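Local coordinates for probable amidase (Thermus thermophilus, PDB 2DC0), which is of uncharacterised function but belongs to the amidase family, each chain built round a large mixed beta sheet with helices about it, at residues 47-52 with 108-113; 76-81 with 99-104; 85-90 with 118-123. All coordinates share one frame; numbering follows the deposited sequence.

All three contacts gather round the neighbouring parallel strands 110-115 and 69-73. Contact 1 lays helix 42-57 against the start of strand 110-115; contact 2, nested within it along the chain, packs helix 99-106 on the loop that leaves strand 69-73. They use opposite faces of strand 110-115. Their centres are about 13 Å apart and they touch: A109 N probably hydrogen-bonds to L104 O (3.2 Å), and L111 CD1 lies 3.5 Å from V101 CG1. Contact 3 ties together the loops following those two strands. Its centre is about 18 Å from that of contact 2, whose 76-81 segment precedes 85-90, and about 27 Å from that of contact 1, without touching it.

Contact 1 of 3, residues 47-52 with 108-113; sequences KEALAL and GALLFA
L110 reaches from the sheet to helix 42-57 and divides its two methyls between neighbouring helix residues: CD1 lies 3.5 Å from E48 CG, CD2 3.9 Å from A49 CB. With CG anti to the backbone N (chi1 173°), the isobutyl group extends to the helix although its CB bond starts off along the interface. E48 and L110 run alongside each other in opposite senses, and it is the CB and CG methylenes of E48 that touch L110 CD1; a bend at chi2 (62°) turns the carboxylate off toward R62, with which it forms a long, weak ion pair. L52 meets L110 at a slant from the next helical turn, its CD1 4.0 Å from L110 CB and 3.8 Å from G108 O.

The small methyl of A49 suits a place where helix 17-30 also presses in through L21. G108 closes the preceding helix in a Schellman motif; at its positive phi (99°) a CB would press on the preceding carbonyl O. Helix 47-52 and strand 110-113 run nearly antiparallel, their axes 9.3 Å apart at closest approach. No hydrogen bond crosses between the segments: even partly exposed E48 gives its methylenes, and the contact rests on shape and exclusion of water.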
loop_
_atom_site.group_PDB
_atom_site.type_symbol
_atom_site.label_atom_id
_atom_site.label_comp_id
_atom_site.label_asym_id
_atom_site.label_seq_id
_atom_site.Cartn_x
_atom_site.Cartn_y
_atom_site.Cartn_z
ATOM N N LYS A 47 -38.639 -21.596 -9.942
ATOM C CA LYS A 47 -38.257 -22.577 -10.950
ATOM C C LYS A 47 -36.869 -23.151 -10.639
ATOM O O LYS A 47 -36.656 -24.367 -10.705
ATOM C CB LYS A 47 -38.261 -21.931 -12.336
ATOM C CG LYS A 47 -37.855 -22.865 -13.468
ATOM C CD LYS A 47 -37.933 -22.168 -14.822
ATOM C CE LYS A 47 -37.437 -23.087 -15.926
ATOM N NZ LYS A 47 -37.417 -22.429 -17.259
ATOM N N GLU A 48 -35.927 -22.275 -10.299
ATOM C CA GLU A 48 -34.567 -22.699 -9.963
ATOM C C GLU A 48 -34.588 -23.477 -8.645
ATOM O O GLU A 48 -33.891 -24.482 -8.491
ATOM C CB GLU A 48 -33.653 -21.472 -9.838
ATOM C CG GLU A 48 -32.181 -21.778 -9.568
ATOM C CD GLU A 48 -31.526 -22.577 -10.681
ATOM O OE1 GLU A 48 -31.662 -22.186 -11.862
ATOM O OE2 GLU A 48 -30.868 -23.595 -10.375
ATOM N N ALA A 49 -35.397 -23.010 -7.700
ATOM C CA ALA A 49 -35.515 -23.669 -6.407
ATOM C C ALA A 49 -35.951 -25.125 -6.585
ATOM O O ALA A 49 -35.441 -26.019 -5.911
ATOM C CB ALA A 49 -36.513 -22.924 -5.526
ATOM N N LEU A 50 -36.892 -25.355 -7.498
ATOM C CA LEU A 50 -37.396 -26.702 -7.769
ATOM C C LEU A 50 -36.280 -27.604 -8.287
ATOM O O LEU A 50 -36.130 -28.746 -7.841
ATOM C CB LEU A 50 -38.533 -26.647 -8.796
ATOM C CG LEU A 50 -39.824 -25.950 -8.346
ATOM C CD1 LEU A 50 -40.790 -25.837 -9.523
ATOM C CD2 LEU A 50 -40.462 -26.738 -7.207
ATOM N N ALA A 51 -35.500 -27.083 -9.228
ATOM C CA ALA A 51 -34.390 -27.825 -9.808
ATOM C C ALA A 51 -33.366 -28.210 -8.746
ATOM O O ALA A 51 -32.892 -29.349 -8.709
ATOM C CB ALA A 51 -33.720 -26.991 -10.904
ATOM N N LEU A 52 -33.018 -27.260 -7.883
ATOM C CA LEU A 52 -32.045 -27.521 -6.830
ATOM C C LEU A 52 -32.577 -28.516 -5.810
ATOM O O LEU A 52 -31.816 -29.303 -5.254
ATOM C CB LEU A 52 -31.658 -26.215 -6.124
ATOM C CG LEU A 52 -30.860 -25.223 -6.981
ATOM C CD1 LEU A 52 -30.666 -23.921 -6.217
ATOM C CD2 LEU A 52 -29.519 -25.835 -7.370
ATOM N N GLY A 108 -23.544 -23.315 -6.264
ATOM C CA GLY A 108 -24.887 -23.848 -6.102
ATOM C C GLY A 108 -25.882 -22.935 -5.413
ATOM O O GLY A 108 -27.027 -23.326 -5.165
ATOM N N ALA A 109 -25.458 -21.714 -5.110
ATOM C CA ALA A 109 -26.325 -20.768 -4.429
ATOM C C ALA A 109 -27.532 -20.378 -5.266
ATOM O O ALA A 109 -27.472 -20.333 -6.495
ATOM C CB ALA A 109 -25.538 -19.516 -4.050
ATOM N N LEU A 110 -28.638 -20.104 -4.589
ATOM C CA LEU A 110 -29.850 -19.678 -5.267
ATOM C C LEU A 110 -29.922 -18.163 -5.145
ATOM O O LEU A 110 -30.338 -17.631 -4.114
ATOM C CB LEU A 110 -31.078 -20.324 -4.621
ATOM C CG LEU A 110 -32.438 -19.836 -5.126
ATOM C CD1 LEU A 110 -32.524 -19.978 -6.632
ATOM C CD2 LEU A 110 -33.543 -20.635 -4.445
ATOM N N LEU A 111 -29.484 -17.469 -6.192
ATOM C CA LEU A 111 -29.500 -16.007 -6.212
ATOM C C LEU A 111 -30.888 -15.608 -6.695
ATOM O O LEU A 111 -31.189 -15.726 -7.882
ATOM C CB LEU A 111 -28.424 -15.493 -7.175
ATOM C CG LEU A 111 -27.025 -16.087 -6.950
ATOM C CD1 LEU A 111 -26.076 -15.629 -8.047
ATOM C CD2 LEU A 111 -26.505 -15.670 -5.585
ATOM N N PHE A 112 -31.728 -15.128 -5.783
ATOM C CA PHE A 112 -33.098 -14.787 -6.147
ATOM C C PHE A 112 -33.468 -13.313 -6.268
ATOM O O PHE A 112 -34.594 -12.993 -6.651
ATOM C CB PHE A 112 -34.066 -15.450 -5.164
ATOM C CG PHE A 112 -33.993 -14.888 -3.772
ATOM C CD1 PHE A 112 -34.954 -13.988 -3.319
ATOM C CD2 PHE A 112 -32.945 -15.231 -2.928
ATOM C CE1 PHE A 112 -34.867 -13.436 -2.045
ATOM C CE2 PHE A 112 -32.848 -14.685 -1.650
ATOM C CZ PHE A 112 -33.809 -13.789 -1.210
ATOM N N ALA A 113 -32.554 -12.407 -5.949
ATOM C CA ALA A 113 -32.903 -11.000 -6.049
ATOM C C ALA A 113 -31.733 -10.042 -5.991
ATOM O O ALA A 113 -30.670 -10.366 -5.462
ATOM C CB ALA A 113 -33.915 -10.642 -4.954
#

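Contact 2 of 3, residues 76-81 with 99-104; sequences FPVKGM and RAVRRL
V101 sets its two methyls against the extended backbone of 76-78, CG2 packing 3.8 Å from F76 CB and CG1 3.9 Å from V78 CG2. Setting CG1 anti to the backbone N (chi1 169°) turns the fork so that both branches face the loop, and P77 O faces the fork, 3.6 Å from V101 CG2. A beta-branched residue suits the place because it offers two methyls at once, one to F76 and one to V78. V78 crosses V101 at about a right angle, methyl against methyl.

One residue back on the helix, A100 offers just a CB, 4.2 Å from F76 CE1; the methyl approaches the ring obliquely, and a small residue lets the broad phenyl group come near the helix. No hydrogen bond joins the two segments, although P77 pairs through its backbone with A98, just before the helix.

Beyond V78 the chain reverses in a type II turn closed by M81 N to V78 O at 3.0 Å, with G80 in the position whose positive phi (79°) glycine accepts easily. K79 NZ stands 5.8 Å from R102 NH2, a pair of like charges; the salt bridge of R102 to E97 probably eases their repulsion.

Side chains of both segments reach the sheet: V101 and V78 both rest on V72 of strand 69-73, V101 also on L111 of strand 110-115, while F76 and A100 meet L164 of strand 163-166. Helix 99-106 is thus seated across three neighbouring strands, with the loop 76-81 closing its flank.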
loop_
_atom_site.group_PDB
_atom_site.type_symbol
_atom_site.label_atom_id
_atom_site.label_comp_id
_atom_site.label_asym_id
_atom_site.label_seq_id
_atom_site.Cartn_x
_atom_site.Cartn_y
_atom_site.Cartn_z
ATOM N N PHE A 76 -23.658 -5.663 -9.350
ATOM C CA PHE A 76 -23.083 -6.926 -9.813
ATOM C C PHE A 76 -24.072 -7.551 -10.808
ATOM O O PHE A 76 -25.219 -7.839 -10.457
ATOM C CB PHE A 76 -22.920 -7.925 -8.657
ATOM C CG PHE A 76 -21.786 -7.620 -7.714
ATOM C CD1 PHE A 76 -20.463 -7.834 -8.094
ATOM C CD2 PHE A 76 -22.047 -7.172 -6.421
ATOM C CE1 PHE A 76 -19.414 -7.610 -7.192
ATOM C CE2 PHE A 76 -21.010 -6.945 -5.512
ATOM C CZ PHE A 76 -19.690 -7.163 -5.896
ATOM N N PRO A 77 -23.652 -7.756 -12.061
ATOM C CA PRO A 77 -24.590 -8.362 -13.010
ATOM C C PRO A 77 -24.914 -9.803 -12.604
ATOM O O PRO A 77 -24.041 -10.547 -12.157
ATOM C CB PRO A 77 -23.832 -8.287 -14.330
ATOM C CG PRO A 77 -23.053 -7.009 -14.171
ATOM C CD PRO A 77 -22.512 -7.151 -12.769
ATOM N N VAL A 78 -26.179 -10.182 -12.735
ATOM C CA VAL A 78 -26.613 -11.534 -12.403
ATOM C C VAL A 78 -27.431 -12.026 -13.593
ATOM O O VAL A 78 -28.263 -11.291 -14.123
ATOM C CB VAL A 78 -27.496 -11.548 -11.121
ATOM C CG1 VAL A 78 -28.088 -12.930 -10.903
ATOM C CG2 VAL A 78 -26.667 -11.138 -9.911
ATOM N N LYS A 79 -27.190 -13.260 -14.019
ATOM C CA LYS A 79 -27.917 -13.815 -15.155
ATOM C C LYS A 79 -29.424 -13.762 -14.944
ATOM O O LYS A 79 -29.925 -14.126 -13.876
ATOM C CB LYS A 79 -27.506 -15.268 -15.404
ATOM C CG LYS A 79 -26.063 -15.464 -15.827
ATOM C CD LYS A 79 -25.817 -16.918 -16.202
ATOM C CE LYS A 79 -24.424 -17.110 -16.783
ATOM N NZ LYS A 79 -24.204 -18.510 -17.251
ATOM N N GLY A 80 -30.141 -13.302 -15.966
ATOM C CA GLY A 80 -31.592 -13.224 -15.890
ATOM C C GLY A 80 -32.134 -12.034 -15.119
ATOM O O GLY A 80 -33.342 -11.921 -14.940
ATOM N N MET A 81 -31.253 -11.144 -14.670
ATOM C CA MET A 81 -31.678 -9.974 -13.906
ATOM C C MET A 81 -31.046 -8.678 -14.417
ATOM O O MET A 81 -29.884 -8.653 -14.811
ATOM C CB MET A 81 -31.319 -10.148 -12.420
ATOM C CG MET A 81 -32.041 -11.285 -11.711
ATOM S SD MET A 81 -31.706 -11.389 -9.923
ATOM C CE MET A 81 -31.531 -13.132 -9.723
ATOM N N ARG A 99 -17.895 -11.750 -12.015
ATOM C CA ARG A 99 -17.075 -12.883 -11.608
ATOM C C ARG A 99 -17.430 -13.382 -10.214
ATOM O O ARG A 99 -17.505 -14.590 -9.983
ATOM C CB ARG A 99 -15.592 -12.511 -11.638
ATOM C CG ARG A 99 -14.678 -13.689 -11.363
ATOM C CD ARG A 99 -14.677 -14.652 -12.540
ATOM N NE ARG A 99 -13.851 -15.833 -12.298
ATOM C CZ ARG A 99 -14.231 -16.884 -11.576
ATOM N NH1 ARG A 99 -15.432 -16.914 -11.018
ATOM N NH2 ARG A 99 -13.409 -17.913 -11.413
ATOM N N ALA A 100 -17.641 -12.459 -9.283
ATOM C CA ALA A 100 -17.975 -12.845 -7.914
ATOM C C ALA A 100 -19.305 -13.590 -7.845
ATOM O O ALA A 100 -19.483 -14.480 -7.013
ATOM C CB ALA A 100 -18.010 -11.612 -7.012
ATOM N N VAL A 101 -20.240 -13.208 -8.709
ATOM C CA VAL A 101 -21.555 -13.847 -8.768
ATOM C C VAL A 101 -21.396 -15.271 -9.304
ATOM O O VAL A 101 -22.031 -16.208 -8.816
ATOM C CB VAL A 101 -22.515 -13.028 -9.675
ATOM C CG1 VAL A 101 -23.795 -13.813 -9.957
ATOM C CG2 VAL A 101 -22.866 -11.708 -8.983
ATOM N N ARG A 102 -20.536 -15.429 -10.305
ATOM C CA ARG A 102 -20.276 -16.741 -10.884
ATOM C C ARG A 102 -19.728 -17.669 -9.802
ATOM O O ARG A 102 -20.016 -18.865 -9.798
ATOM C CB ARG A 102 -19.271 -16.620 -12.034
ATOM C CG ARG A 102 -18.874 -17.949 -12.653
ATOM C CD ARG A 102 -18.022 -17.759 -13.904
ATOM N NE ARG A 102 -18.764 -17.091 -14.970
ATOM C CZ ARG A 102 -18.801 -15.773 -15.160
ATOM N NH1 ARG A 102 -18.129 -14.959 -14.355
ATOM N NH2 ARG A 102 -19.519 -15.264 -16.157
ATOM N N ARG A 103 -18.937 -17.114 -8.887
ATOM C CA ARG A 103 -18.376 -17.903 -7.793
ATOM C C ARG A 103 -19.518 -18.454 -6.948
ATOM O O ARG A 103 -19.519 -19.624 -6.577
ATOM C CB ARG A 103 -17.467 -17.039 -6.914
ATOM C CG ARG A 103 -16.075 -16.779 -7.484
ATOM C CD ARG A 103 -15.220 -18.033 -7.418
ATOM N NE ARG A 103 -13.874 -17.830 -7.953
ATOM C CZ ARG A 103 -12.950 -18.784 -8.017
ATOM N NH1 ARG A 103 -13.227 -20.005 -7.576
ATOM N NH2 ARG A 103 -11.753 -18.528 -8.525
ATOM N N LEU A 104 -20.496 -17.603 -6.654
ATOM C CA LEU A 104 -21.635 -18.010 -5.847
ATOM C C LEU A 104 -22.525 -18.991 -6.602
ATOM O O LEU A 104 -22.914 -20.028 -6.063
ATOM C CB LEU A 104 -22.456 -16.788 -5.429
ATOM C CG LEU A 104 -21.776 -15.748 -4.528
ATOM C CD1 LEU A 104 -22.717 -14.574 -4.338
ATOM C CD2 LEU A 104 -21.406 -16.359 -3.179
#

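Contact 3 of 3, residues 85-90 with 118-123; sequences AGTKAP and HEIALG
T87 OG1 donates a short hydrogen bond to E119 OE2 (2.6 Å), received on the anti lone pair of the carboxylate oxygen. The same hydroxyl accepts from A89 N at 3.1 Å and 170°, which makes an ST turn of residues 87-89: threonine serves here because one oxygen can close its own turn and still bind across the contact. Holding OG1 anti to the backbone N (chi1 -174°) carries the hydroxyl to both partners. The extended glutamate crosses the threonine at about a right angle, and its carboxylate is gripped further by W130 NE1 at OE2 and S309 OG at OE1, so this buried acid is held at both oxygens.

The backbones are joined directly as well. I120 N gives a hydrogen bond to A85 O at 2.8 Å, with the donor nearly in line with the C=O bond (167°).

Between these two bonds the chains come very close at G86. Its O lies 3.4 Å from E119 CB and also takes a bond from N128 ND2. With G86 CA just 4.4 Å from E119 CA there is no room for a side chain between the backbones, and phi is positive, two reasons why glycine suits the site.

Farther out the contact becomes apolar. I120 sends the far end of its chain away from the loop 85-90, to V312 and L316 of helix 310-321. Its shorter branch stays behind to meet the threonine, I120 CG2 resting 3.9 Å from T87 CG2.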
loop_
_atom_site.group_PDB
_atom_site.type_symbol
_atom_site.label_atom_id
_atom_site.label_comp_id
_atom_site.label_asym_id
_atom_site.label_seq_id
_atom_site.Cartn_x
_atom_site.Cartn_y
_atom_site.Cartn_z
ATOM N N ALA A 85 -27.979 -0.269 -10.699
ATOM C CA ALA A 85 -27.071 0.481 -9.825
ATOM C C ALA A 85 -27.726 1.653 -9.095
ATOM O O ALA A 85 -27.066 2.655 -8.788
ATOM C CB ALA A 85 -25.871 0.982 -10.637
ATOM N N GLY A 86 -29.022 1.519 -8.825
ATOM C CA GLY A 86 -29.757 2.547 -8.115
ATOM C C GLY A 86 -29.798 3.902 -8.797
ATOM O O GLY A 86 -29.998 4.926 -8.138
ATOM N N THR A 87 -29.625 3.920 -10.115
ATOM C CA THR A 87 -29.629 5.179 -10.853
ATOM C C THR A 87 -30.534 5.134 -12.078
ATOM O O THR A 87 -30.997 4.071 -12.477
ATOM C CB THR A 87 -28.199 5.539 -11.322
ATOM O OG1 THR A 87 -28.199 6.840 -11.919
ATOM C CG2 THR A 87 -27.704 4.520 -12.346
ATOM N N LYS A 88 -30.786 6.299 -12.667
ATOM C CA LYS A 88 -31.603 6.393 -13.872
ATOM C C LYS A 88 -30.704 6.715 -15.062
ATOM O O LYS A 88 -31.141 6.692 -16.209
ATOM C CB LYS A 88 -32.670 7.482 -13.717
ATOM C CG LYS A 88 -33.984 6.979 -13.136
ATOM C CD LYS A 88 -34.712 6.088 -14.140
ATOM C CE LYS A 88 -35.886 5.340 -13.506
ATOM N NZ LYS A 88 -35.435 4.239 -12.597
ATOM N N ALA A 89 -29.440 7.012 -14.780
ATOM C CA ALA A 89 -28.488 7.339 -15.830
ATOM C C ALA A 89 -27.969 6.089 -16.525
ATOM O O ALA A 89 -28.012 4.989 -15.974
ATOM C CB ALA A 89 -27.319 8.121 -15.241
ATOM N N PRO A 90 -27.477 6.240 -17.760
ATOM C CA PRO A 90 -26.953 5.074 -18.472
ATOM C C PRO A 90 -25.670 4.599 -17.788
ATOM O O PRO A 90 -24.937 5.400 -17.202
ATOM C CB PRO A 90 -26.703 5.615 -19.881
ATOM C CG PRO A 90 -26.373 7.059 -19.630
ATOM C CD PRO A 90 -27.416 7.446 -18.603
ATOM N N HIS A 118 -27.390 2.672 -2.635
ATOM C CA HIS A 118 -27.258 4.108 -2.780
ATOM C C HIS A 118 -26.830 4.285 -4.229
ATOM O O HIS A 118 -26.019 3.502 -4.732
ATOM C CB HIS A 118 -26.181 4.649 -1.834
ATOM C CG HIS A 118 -26.212 6.137 -1.684
ATOM N ND1 HIS A 118 -26.795 6.762 -0.604
ATOM C CD2 HIS A 118 -25.796 7.123 -2.512
ATOM C CE1 HIS A 118 -26.737 8.071 -0.772
ATOM N NE2 HIS A 118 -26.135 8.316 -1.922
ATOM N N GLU A 119 -27.371 5.304 -4.894
ATOM C CA GLU A 119 -27.068 5.550 -6.300
ATOM C C GLU A 119 -25.592 5.433 -6.678
ATOM O O GLU A 119 -24.739 6.138 -6.134
ATOM C CB GLU A 119 -27.621 6.910 -6.729
ATOM C CG GLU A 119 -27.341 7.245 -8.191
ATOM C CD GLU A 119 -28.195 8.396 -8.701
ATOM O OE1 GLU A 119 -28.420 9.349 -7.931
ATOM O OE2 GLU A 119 -28.621 8.346 -9.871
ATOM N N ILE A 120 -25.344 4.546 -7.645
ATOM C CA ILE A 120 -24.032 4.182 -8.181
ATOM C C ILE A 120 -22.984 3.953 -7.106
ATOM O O ILE A 120 -21.784 4.072 -7.364
ATOM C CB ILE A 120 -23.471 5.199 -9.221
ATOM C CG1 ILE A 120 -23.276 6.577 -8.588
ATOM C CG2 ILE A 120 -24.383 5.251 -10.440
ATOM C CD1 ILE A 120 -22.429 7.548 -9.407
ATOM N N ALA A 121 -23.454 3.612 -5.909
ATOM C CA ALA A 121 -22.600 3.328 -4.751
ATOM C C ALA A 121 -21.856 4.557 -4.245
ATOM O O ALA A 121 -20.930 4.442 -3.450
ATOM C CB ALA A 121 -21.609 2.228 -5.086
ATOM N N LEU A 122 -22.264 5.735 -4.697
ATOM C CA LEU A 122 -21.600 6.958 -4.273
ATOM C C LEU A 122 -22.373 7.635 -3.149
ATOM O O LEU A 122 -22.994 8.682 -3.343
ATOM C CB LEU A 122 -21.444 7.905 -5.462
ATOM C CG LEU A 122 -20.613 9.171 -5.249
ATOM C CD1 LEU A 122 -19.261 8.816 -4.632
ATOM C CD2 LEU A 122 -20.422 9.863 -6.589
ATOM N N GLY A 123 -22.326 7.029 -1.967
ATOM C CA GLY A 123 -23.034 7.580 -0.826
ATOM C C GLY A 123 -23.237 6.524 0.238
ATOM O O GLY A 123 -23.213 5.328 -0.059
#